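PDB 2GIY: envelope glycoprotein E from Human herpesvirus 1, which forms with gI a heterodimer that binds the Fc part of host IgG and is required in epithelial cells for spread of the virus from cell to cell. Local coordinates for residues Glu19-Leu22 with Thr28-Thr31; Leu70-Pro73 with Glu77-Ser80; Leu124-Gln127 with Asn132-Phe135; Trp159-Ile164 with Ala173-Pro178. All blocks are in the same frame, centred on the assembly; numbering follows the deposited sequence.

Interaction 1: residues Glu19-Leu22 with Thr28-Thr31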
loop_
_atom_site.group_PDB
_atom_site.type_symbol
_atom_site.label_atom_id
_atom_site.label_comp_id
_atom_site.label_asym_id
_atom_site.label_seq_id
_atom_site.Cartn_x
_atom_site.Cartn_y
_atom_site.Cartn_z
ATOM N N GLU A 19 4.681 3.134 11.096
ATOM C CA GLU A 19 3.605 2.525 11.877
ATOM C C GLU A 19 3.539 3.007 13.324
ATOM O O GLU A 19 2.613 2.651 14.053
ATOM C CB GLU A 19 3.733 0.996 11.866
ATOM C CG GLU A 19 3.498 0.356 10.501
ATOM C CD GLU A 19 3.473 -1.162 10.560
ATOM O OE1 GLU A 19 3.783 -1.729 11.630
ATOM O OE2 GLU A 19 3.149 -1.791 9.531
ATOM N N ALA A 20 4.509 3.813 13.746
ATOM C CA ALA A 20 4.502 4.303 15.119
ATOM C C ALA A 20 5.272 5.593 15.345
ATOM O O ALA A 20 6.284 5.860 14.691
ATOM C CB ALA A 20 5.041 3.219 16.058
ATOM N N ILE A 21 4.770 6.395 16.277
ATOM C CA ILE A 21 5.404 7.642 16.669
ATOM C C ILE A 21 5.433 7.635 18.190
ATOM O O ILE A 21 4.388 7.697 18.836
ATOM C CB ILE A 21 4.608 8.888 16.222
ATOM C CG1 ILE A 21 4.537 8.952 14.698
ATOM C CG2 ILE A 21 5.278 10.148 16.763
ATOM C CD1 ILE A 21 3.673 10.096 14.178
ATOM N N LEU A 22 6.626 7.538 18.761
ATOM C CA LEU A 22 6.761 7.552 20.210
ATOM C C LEU A 22 7.080 8.982 20.608
ATOM O O LEU A 22 7.966 9.611 20.023
ATOM C CB LEU A 22 7.889 6.613 20.657
ATOM C CG LEU A 22 7.594 5.110 20.751
ATOM C CD1 LEU A 22 6.633 4.856 21.905
ATOM C CD2 LEU A 22 7.006 4.599 19.442
ATOM N N THR A 28 6.182 18.612 20.786
ATOM C CA THR A 28 5.292 19.046 19.723
ATOM C C THR A 28 5.782 18.303 18.495
ATOM O O THR A 28 6.976 18.302 18.196
ATOM C CB THR A 28 5.375 20.566 19.486
ATOM O OG1 THR A 28 4.809 21.251 20.608
ATOM C CG2 THR A 28 4.608 20.958 18.228
ATOM N N PHE A 29 4.867 17.642 17.799
ATOM C CA PHE A 29 5.244 16.887 16.620
ATOM C C PHE A 29 4.069 16.757 15.670
ATOM O O PHE A 29 2.942 17.127 15.999
ATOM C CB PHE A 29 5.742 15.497 17.026
ATOM C CG PHE A 29 4.685 14.632 17.656
ATOM C CD1 PHE A 29 3.824 13.874 16.868
ATOM C CD2 PHE A 29 4.549 14.578 19.041
ATOM C CE1 PHE A 29 2.843 13.072 17.451
ATOM C CE2 PHE A 29 3.576 13.783 19.634
ATOM C CZ PHE A 29 2.719 13.027 18.836
ATOM N N SER A 30 4.347 16.216 14.493
ATOM C CA SER A 30 3.330 16.025 13.476
ATOM C C SER A 30 3.463 14.642 12.860
ATOM O O SER A 30 4.539 14.045 12.885
ATOM C CB SER A 30 3.498 17.083 12.380
ATOM O OG SER A 30 2.736 16.760 11.233
ATOM N N THR A 31 2.364 14.120 12.328
ATOM C CA THR A 31 2.417 12.833 11.662
ATOM C C THR A 31 3.089 13.157 10.334
ATOM O O THR A 31 3.225 14.329 9.972
ATOM C CB THR A 31 1.011 12.252 11.395
ATOM O OG1 THR A 31 0.251 13.170 10.596
ATOM C CG2 THR A 31 0.285 11.998 12.706
#

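Interaction 2: residues Leu70-Pro73 with Glu77-Ser80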
loop_
_atom_site.group_PDB
_atom_site.type_symbol
_atom_site.label_atom_id
_atom_site.label_comp_id
_atom_site.label_asym_id
_atom_site.label_seq_id
_atom_site.Cartn_x
_atom_site.Cartn_y
_atom_site.Cartn_z
ATOM N N LEU A 70 -12.971 -2.725 8.262
ATOM C CA LEU A 70 -12.877 -1.324 7.872
ATOM C C LEU A 70 -13.798 -1.039 6.689
ATOM O O LEU A 70 -14.362 0.051 6.581
ATOM C CB LEU A 70 -11.429 -0.972 7.505
ATOM C CG LEU A 70 -10.359 -1.253 8.566
ATOM C CD1 LEU A 70 -8.992 -0.837 8.034
ATOM C CD2 LEU A 70 -10.680 -0.490 9.848
ATOM N N TYR A 71 -13.964 -2.027 5.810
ATOM C CA TYR A 71 -14.806 -1.861 4.630
ATOM C C TYR A 71 -16.299 -2.023 4.888
ATOM O O TYR A 71 -17.119 -1.560 4.095
ATOM C CB TYR A 71 -14.361 -2.823 3.526
ATOM C CG TYR A 71 -12.910 -2.660 3.152
ATOM C CD1 TYR A 71 -11.912 -3.357 3.830
ATOM C CD2 TYR A 71 -12.526 -1.768 2.153
ATOM C CE1 TYR A 71 -10.568 -3.167 3.526
ATOM C CE2 TYR A 71 -11.188 -1.570 1.842
ATOM C CZ TYR A 71 -10.215 -2.268 2.530
ATOM O OH TYR A 71 -8.890 -2.044 2.236
ATOM N N HIS A 72 -16.650 -2.687 5.986
ATOM C CA HIS A 72 -18.051 -2.881 6.359
ATOM C C HIS A 72 -18.160 -2.882 7.884
ATOM O O HIS A 72 -18.479 -3.897 8.503
ATOM C CB HIS A 72 -18.598 -4.190 5.770
ATOM C CG HIS A 72 -17.674 -5.359 5.909
ATOM N ND1 HIS A 72 -17.357 -5.920 7.128
ATOM C CD2 HIS A 72 -17.010 -6.084 4.977
ATOM C CE1 HIS A 72 -16.539 -6.942 6.941
ATOM N NE2 HIS A 72 -16.314 -7.063 5.645
ATOM N N PRO A 73 -17.894 -1.718 8.504
ATOM C CA PRO A 73 -17.927 -1.487 9.950
ATOM C C PRO A 73 -19.288 -1.673 10.612
ATOM O O PRO A 73 -19.401 -1.575 11.834
ATOM C CB PRO A 73 -17.415 -0.051 10.077
ATOM C CG PRO A 73 -17.927 0.590 8.828
ATOM C CD PRO A 73 -17.623 -0.457 7.785
ATOM N N GLU A 77 -20.251 -8.776 13.451
ATOM C CA GLU A 77 -18.950 -9.153 14.003
ATOM C C GLU A 77 -17.981 -7.981 14.073
ATOM O O GLU A 77 -16.952 -8.053 14.746
ATOM C CB GLU A 77 -18.304 -10.269 13.177
ATOM C CG GLU A 77 -19.264 -11.308 12.620
ATOM C CD GLU A 77 -19.867 -10.887 11.291
ATOM O OE1 GLU A 77 -20.804 -10.061 11.291
ATOM O OE2 GLU A 77 -19.389 -11.374 10.242
ATOM N N CYS A 78 -18.297 -6.907 13.361
ATOM C CA CYS A 78 -17.431 -5.738 13.375
ATOM C C CYS A 78 -17.902 -4.748 14.428
ATOM O O CYS A 78 -17.093 -4.052 15.041
ATOM C CB CYS A 78 -17.408 -5.080 11.999
ATOM S SG CYS A 78 -16.716 -6.138 10.684
ATOM N N LEU A 79 -19.214 -4.685 14.633
ATOM C CA LEU A 79 -19.782 -3.792 15.634
ATOM C C LEU A 79 -19.469 -4.311 17.030
ATOM O O LEU A 79 -19.317 -3.528 17.967
ATOM C CB LEU A 79 -21.300 -3.682 15.463
ATOM C CG LEU A 79 -21.778 -2.870 14.258
ATOM C CD1 LEU A 79 -23.263 -3.098 14.031
ATOM C CD2 LEU A 79 -21.491 -1.394 14.494
ATOM N N SER A 80 -19.386 -5.631 17.168
ATOM C CA SER A 80 -19.085 -6.256 18.456
ATOM C C SER A 80 -17.861 -7.152 18.296
ATOM O O SER A 80 -17.966 -8.383 18.317
ATOM C CB SER A 80 -20.280 -7.088 18.940
ATOM O OG SER A 80 -21.438 -6.282 19.115
#

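Interaction 3: residues Leu124-Gln127 with Asn132-Phe135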
loop_
_atom_site.group_PDB
_atom_site.type_symbol
_atom_site.label_atom_id
_atom_site.label_comp_id
_atom_site.label_asym_id
_atom_site.label_seq_id
_atom_site.Cartn_x
_atom_site.Cartn_y
_atom_site.Cartn_z
ATOM N N LEU A 124 -4.611 19.264 19.684
ATOM C CA LEU A 124 -4.681 18.680 18.344
ATOM C C LEU A 124 -5.089 19.729 17.313
ATOM O O LEU A 124 -5.977 20.544 17.562
ATOM C CB LEU A 124 -5.696 17.535 18.314
ATOM C CG LEU A 124 -5.813 16.766 16.994
ATOM C CD1 LEU A 124 -4.548 15.967 16.752
ATOM C CD2 LEU A 124 -7.023 15.840 17.041
ATOM N N ALA A 125 -4.445 19.702 16.151
ATOM C CA ALA A 125 -4.767 20.656 15.097
ATOM C C ALA A 125 -4.414 20.116 13.721
ATOM O O ALA A 125 -3.503 19.296 13.574
ATOM C CB ALA A 125 -4.035 21.975 15.337
ATOM N N TRP A 126 -5.165 20.583 12.726
ATOM C CA TRP A 126 -4.959 20.213 11.332
ATOM C C TRP A 126 -3.735 20.978 10.861
ATOM O O TRP A 126 -3.703 22.214 10.931
ATOM C CB TRP A 126 -6.140 20.670 10.468
ATOM C CG TRP A 126 -7.193 19.646 10.151
ATOM C CD1 TRP A 126 -8.534 19.775 10.354
ATOM C CD2 TRP A 126 -7.008 18.381 9.498
ATOM N NE1 TRP A 126 -9.201 18.676 9.865
ATOM C CE2 TRP A 126 -8.289 17.807 9.333
ATOM C CE3 TRP A 126 -5.888 17.682 9.031
ATOM C CZ2 TRP A 126 -8.480 16.562 8.724
ATOM C CZ3 TRP A 126 -6.078 16.445 8.424
ATOM C CH2 TRP A 126 -7.367 15.899 8.275
ATOM N N GLN A 127 -2.726 20.263 10.383
ATOM C CA GLN A 127 -1.552 20.943 9.867
ATOM C C GLN A 127 -2.097 21.744 8.685
ATOM O O GLN A 127 -2.659 21.166 7.752
ATOM C CB GLN A 127 -0.510 19.924 9.403
ATOM C CG GLN A 127 0.766 20.558 8.867
ATOM C CD GLN A 127 1.882 19.552 8.685
ATOM O OE1 GLN A 127 2.385 19.437 7.460
ATOM N NE2 GLN A 127 2.292 18.887 9.636
ATOM N N ASN A 132 -1.953 15.824 7.530
ATOM C CA ASN A 132 -1.271 15.374 8.736
ATOM C C ASN A 132 -1.824 16.022 9.992
ATOM O O ASN A 132 -2.366 17.125 9.955
ATOM C CB ASN A 132 0.228 15.651 8.643
ATOM C CG ASN A 132 0.935 14.681 7.730
ATOM O OD1 ASN A 132 0.917 13.472 7.963
ATOM N ND2 ASN A 132 1.564 15.202 6.684
ATOM N N LEU A 133 -1.688 15.314 11.106
ATOM C CA LEU A 133 -2.154 15.801 12.397
ATOM C C LEU A 133 -0.977 16.349 13.185
ATOM O O LEU A 133 0.111 15.774 13.164
ATOM C CB LEU A 133 -2.776 14.659 13.206
ATOM C CG LEU A 133 -3.985 13.929 12.623
ATOM C CD1 LEU A 133 -4.366 12.783 13.557
ATOM C CD2 LEU A 133 -5.147 14.901 12.453
ATOM N N GLU A 134 -1.200 17.452 13.889
ATOM C CA GLU A 134 -0.155 18.039 14.707
ATOM C C GLU A 134 -0.563 17.999 16.170
ATOM O O GLU A 134 -1.706 18.302 16.511
ATOM C CB GLU A 134 0.121 19.485 14.289
ATOM C CG GLU A 134 1.083 19.605 13.126
ATOM C CD GLU A 134 1.543 21.030 12.903
ATOM O OE1 GLU A 134 1.751 21.747 13.904
ATOM O OE2 GLU A 134 1.707 21.425 11.730
ATOM N N PHE A 135 0.382 17.615 17.023
ATOM C CA PHE A 135 0.157 17.537 18.463
ATOM C C PHE A 135 1.061 18.548 19.165
ATOM O O PHE A 135 2.288 18.463 19.074
ATOM C CB PHE A 135 0.470 16.126 18.976
ATOM C CG PHE A 135 -0.406 15.053 18.384
ATOM C CD1 PHE A 135 -0.230 14.635 17.067
ATOM C CD2 PHE A 135 -1.406 14.456 19.148
ATOM C CE1 PHE A 135 -1.038 13.636 16.521
ATOM C CE2 PHE A 135 -2.219 13.457 18.610
ATOM C CZ PHE A 135 -2.032 13.047 17.293
HETATM O O HOH W 1 2.090 17.814 5.245
#

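Interaction 4: residues Trp159-Ile164 with Ala173-Pro178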
loop_
_atom_site.group_PDB
_atom_site.type_symbol
_atom_site.label_atom_id
_atom_site.label_comp_id
_atom_site.label_asym_id
_atom_site.label_seq_id
_atom_site.Cartn_x
_atom_site.Cartn_y
_atom_site.Cartn_z
ATOM N N TRP A 159 -5.516 2.848 3.245
ATOM C CA TRP A 159 -5.568 3.101 4.679
ATOM C C TRP A 159 -4.238 2.740 5.317
ATOM O O TRP A 159 -3.437 1.988 4.748
ATOM C CB TRP A 159 -6.702 2.315 5.359
ATOM C CG TRP A 159 -6.449 0.838 5.510
ATOM C CD1 TRP A 159 -6.695 -0.137 4.585
ATOM C CD2 TRP A 159 -5.890 0.177 6.654
ATOM N NE1 TRP A 159 -6.328 -1.367 5.085
ATOM C CE2 TRP A 159 -5.829 -1.202 6.350
ATOM C CE3 TRP A 159 -5.434 0.615 7.904
ATOM C CZ2 TRP A 159 -5.329 -2.148 7.255
ATOM C CZ3 TRP A 159 -4.937 -0.327 8.803
ATOM C CH2 TRP A 159 -4.889 -1.691 8.472
ATOM N N GLY A 160 -3.998 3.298 6.496
ATOM C CA GLY A 160 -2.772 3.011 7.207
ATOM C C GLY A 160 -2.995 3.252 8.682
ATOM O O GLY A 160 -3.988 3.877 9.065
ATOM N N HIS A 161 -2.092 2.747 9.514
ATOM C CA HIS A 161 -2.221 2.950 10.949
ATOM C C HIS A 161 -0.932 3.477 11.558
ATOM O O HIS A 161 0.169 3.211 11.058
ATOM C CB HIS A 161 -2.627 1.647 11.650
ATOM C CG HIS A 161 -1.603 0.555 11.548
ATOM N ND1 HIS A 161 -1.401 -0.175 10.397
ATOM C CD2 HIS A 161 -0.722 0.073 12.458
ATOM C CE1 HIS A 161 -0.441 -1.061 10.601
ATOM N NE2 HIS A 161 -0.012 -0.930 11.844
ATOM N N ILE A 162 -1.085 4.240 12.635
ATOM C CA ILE A 162 0.041 4.803 13.359
ATOM C C ILE A 162 -0.264 4.746 14.847
ATOM O O ILE A 162 -1.272 5.295 15.290
ATOM C CB ILE A 162 0.275 6.295 13.032
ATOM C CG1 ILE A 162 0.334 6.520 11.523
ATOM C CG2 ILE A 162 1.581 6.759 13.676
ATOM C CD1 ILE A 162 0.437 7.989 11.154
ATOM N N THR A 163 0.579 4.064 15.615
ATOM C CA THR A 163 0.382 4.036 17.052
ATOM C C THR A 163 1.169 5.240 17.547
ATOM O O THR A 163 2.401 5.292 17.440
ATOM C CB THR A 163 0.934 2.751 17.701
ATOM O OG1 THR A 163 0.147 1.629 17.282
ATOM C CG2 THR A 163 0.860 2.855 19.219
ATOM N N ILE A 164 0.443 6.223 18.061
ATOM C CA ILE A 164 1.041 7.451 18.554
ATOM C C ILE A 164 0.904 7.465 20.061
ATOM O O ILE A 164 -0.205 7.571 20.585
ATOM C CB ILE A 164 0.317 8.668 17.968
ATOM C CG1 ILE A 164 0.329 8.576 16.441
ATOM C CG2 ILE A 164 0.980 9.959 18.447
ATOM C CD1 ILE A 164 -0.445 9.692 15.741
ATOM N N ALA A 173 0.491 -2.860 17.579
ATOM C CA ALA A 173 -0.740 -3.000 16.810
ATOM C C ALA A 173 -0.517 -4.080 15.756
ATOM O O ALA A 173 0.475 -4.049 15.028
ATOM C CB ALA A 173 -1.103 -1.677 16.135
ATOM N N VAL A 174 -1.429 -5.042 15.686
ATOM C CA VAL A 174 -1.318 -6.117 14.712
ATOM C C VAL A 174 -2.513 -6.097 13.769
ATOM O O VAL A 174 -3.659 -5.952 14.200
ATOM C CB VAL A 174 -1.241 -7.497 15.399
ATOM C CG1 VAL A 174 -0.004 -7.565 16.288
ATOM C CG2 VAL A 174 -2.492 -7.741 16.215
ATOM N N VAL A 175 -2.241 -6.234 12.477
ATOM C CA VAL A 175 -3.306 -6.232 11.488
ATOM C C VAL A 175 -3.815 -7.651 11.275
ATOM O O VAL A 175 -3.070 -8.522 10.827
ATOM C CB VAL A 175 -2.815 -5.661 10.130
ATOM C CG1 VAL A 175 -3.972 -5.589 9.142
ATOM C CG2 VAL A 175 -2.200 -4.282 10.336
ATOM N N GLU A 176 -5.080 -7.883 11.622
ATOM C CA GLU A 176 -5.701 -9.189 11.440
ATOM C C GLU A 176 -6.259 -9.206 10.024
ATOM O O GLU A 176 -7.209 -8.489 9.705
ATOM C CB GLU A 176 -6.830 -9.401 12.452
ATOM C CG GLU A 176 -6.363 -9.550 13.893
ATOM C CD GLU A 176 -5.373 -10.688 14.074
ATOM O OE1 GLU A 176 -5.628 -11.792 13.546
ATOM O OE2 GLU A 176 -4.343 -10.479 14.750
ATOM N N GLN A 177 -5.663 -10.033 9.177
ATOM C CA GLN A 177 -6.068 -10.108 7.784
ATOM C C GLN A 177 -6.517 -11.496 7.352
ATOM O O GLN A 177 -6.143 -12.502 7.957
ATOM C CB GLN A 177 -4.895 -9.652 6.913
ATOM C CG GLN A 177 -3.628 -10.470 7.148
ATOM C CD GLN A 177 -2.360 -9.630 7.140
ATOM O OE1 GLN A 177 -2.056 -8.946 6.164
ATOM N NE2 GLN A 177 -1.609 -9.687 8.235
ATOM N N PRO A 178 -7.350 -11.568 6.302
ATOM C CA PRO A 178 -7.800 -12.882 5.841
ATOM C C PRO A 178 -6.578 -13.582 5.254
ATOM O O PRO A 178 -5.519 -12.964 5.134
ATOM C CB PRO A 178 -8.850 -12.532 4.788
ATOM C CG PRO A 178 -8.349 -11.235 4.235
ATOM C CD PRO A 178 -7.925 -10.491 5.477
#

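Interaction 1: residues Glu19-Leu22 with Thr28-Thr31
With CG2 of Ile21 anti to its own backbone N and CG1 swung beside that nitrogen (chi1 -63°), the isoleucine sends its two branches to different partners, CG2 to the ring of Phe29 and the CG1-CD1 arm to Thr31. In Phe29 a chi1 of 65° sets CG between the backbone N and the carbonyl carbon, and the ring presents one face to Ile21. CG2 of Ile21 lies over that face, 4.3 Å from the ring centroid and 28° off the normal, a CH-pi contact displaced toward CD1 and CE1. CD1 of Ile21 reaches 3.9 Å from CA of Thr31 and also touches CG2 of the threonine, the two side chains crossing at about a right angle. No hydrogen bond joins the segments. OG1 of Thr31 is hydrogen-bonded outside the contact, to Asn132 OD1 and Leu133 N. The contact thus spans the two layers of the Ig V-type C-terminal domain of the gE ectodomain: strand 20-22 runs parallel to strand 155-165 at the margin of one sheet, strand 29-30 pairs with strand 133-135 in the other, and Ile164 packs against both Phe29 and Thr31.

Interaction 2: residues Leu70-Pro73 with Glu77-Ser80
Cys78 and Pro73 bury the most surface where the turn after helix 67-71 meets helix 76-79, and His72 adds a smaller share. The sulfur of Cys78 is the focus. With chi1 at -63° its SG lies beside the backbone N of its own residue and points across to the 70-73 segment, where it sits 3.6 Å from the carbonyl O of His72. The imidazole of His72 meets the same sulfur in an edge-on sulfur-aromatic contact: ND1 is 3.6 Å from SG, with CE1 slightly farther. SG lies near the ring plane, 82° off its normal. A chi1 of 44° folds the imidazole back between the backbone N and carbonyl carbon of His72, which brings that edge to the sulfur. Pro73 takes part through its backbone; its CB points away from the 77-80 segment. Its carbonyl O faces CB of Cys78 and lies 3.4 Å from CD2 of Leu79, whose CG also approaches that oxygen. The same carbonyl accepts a hydrogen bond from Thr90 OG1, and the carbonyl of Cys78 is hydrogen-bonded to Ser89 OG, so the neighbouring loop fastens both sides of the contact. Tyr71, on the first segment, meets His40 of the second subunit. Across the two segments there is no hydrogen bond; the covalent tie is the disulfide from Cys78 to Cys69, just before Leu70. The chemistry is consistent with a small loop closed by that disulfide, with sulfur, imidazole edge and carbonyl groups packed round the covalent link.

Interaction 3: residues Leu124-Gln127 with Asn132-Phe135
Ala125 and Glu134 form an antiparallel hydrogen-bonded pair, Ala125 N giving to Glu134 O at 3.1 Å and Glu134 N to Ala125 O at 3.0 Å, while Leu124 with Phe135 and Trp126 with Leu133 make the non-hydrogen-bonded pairs on either side. A further bond from Gln127 N to Asn132 O, 3.2 Å long, continues the pairing toward the turn. On the face shared by Leu124, Trp126, Leu133 and Phe135, Leu124 and Phe135 point the same way, and CD1 of Leu124 rests over one face of the phenyl ring, 4.0 Å from its centroid. Leu124 gets there with CG anti to its backbone N (chi1 -176°), and the same methyl touches CB of Leu133. The indole of Trp126 turns an edge to the backbone, its CE3 3.7 Å from Asn132 O. This is a beta hairpin, and strand 29-30 adds itself beyond strand 133-135 to make a three-stranded antiparallel sheet in the Ig V-type domain. On the face of Ala125 and Glu134, polar groups meet: the extended Gln127 side chain crosses Glu134 at about a right angle, its NE2 making a weak hydrogen bond to OE2 of Glu134; the stronger partner of that carboxylate is Arg136, through OE1. A water bridges the two amides near the turn, donating to Gln127 OE1 and accepting from Asn132 ND2, whereas OD1 of Asn132, besides its bond to Thr31, accepts from Val33 N.

Interaction 4: residues Trp159-Ile164 with Ala173-Pro178
The Trp159 indole offers the rim of its six-membered ring to Val175, whose CG1 lies near the ring plane, 4.1 Å from CH2 of the tryptophan; the two side chains come from opposite directions. The imidazole of His161 is met obliquely by two methyl groups: CG2 of Val175 stands 3.7 Å from its CE1, and CB of Ala173 stands 4.1 Å from its CD2. Val175 can serve both rings because its methyls diverge. CG1 lies anti to the backbone N (chi1 -176°) and turns to Trp159, while CG2 lies beside that nitrogen and leans to His161, still within touch of Trp159 CH2. Ala173 bridges in the same manner, its CB also lying 3.7 Å from OG1 of Thr163. Side chains alone make this contact, with no hydrogen bond between the segments. The two strands run nearly antiparallel, at 158°, but their axes come no closer than 9.0 Å, so the segments face each other as layers and are not paired as neighbours in one sheet. NE1 of Trp159 hydrogen-bonds to Glu67 OE2 outside the contact, and Arg14 of the second subunit packs on both Trp159 and Val175, which places this end of the contact near the interface with that subunit. Strand 155-165 sits in the large mixed sheet of the Ig V-type domain, between strands 20-22 and 144-152. The C-terminal strand 173-176 packs across it as a separate layer, at the margin of a small parallel sheet beside strand 63-66, whose Ile65 touches Trp159 and His161, while Leu70 and Tyr71 of helix 67-71 pack on the indole.

How the interactions relate
Interactions 1 and 4 share the large mixed sheet, since strands 20-22 and 155-165 are neighbours in it, yet they pack against different layers. Interactions 1 and 3 share the small antiparallel sheet, where Phe29 O pairs with Phe135 N. Ile164 of interaction 4 also packs on Phe135 of interaction 3. Interaction 2 lies about 27 Å, centre to centre, from interactions 1 and 3, but abuts interaction 4 at the indole. Chemistry follows place: interactions 1 and 4 are side-chain contacts between layers, interaction 3 is backbone pairing with an apolar side and a side where polar groups meet, and interaction 2 is a disulfide-linked turn. All four are partly buried; interaction 4 is nearest the chain's centre.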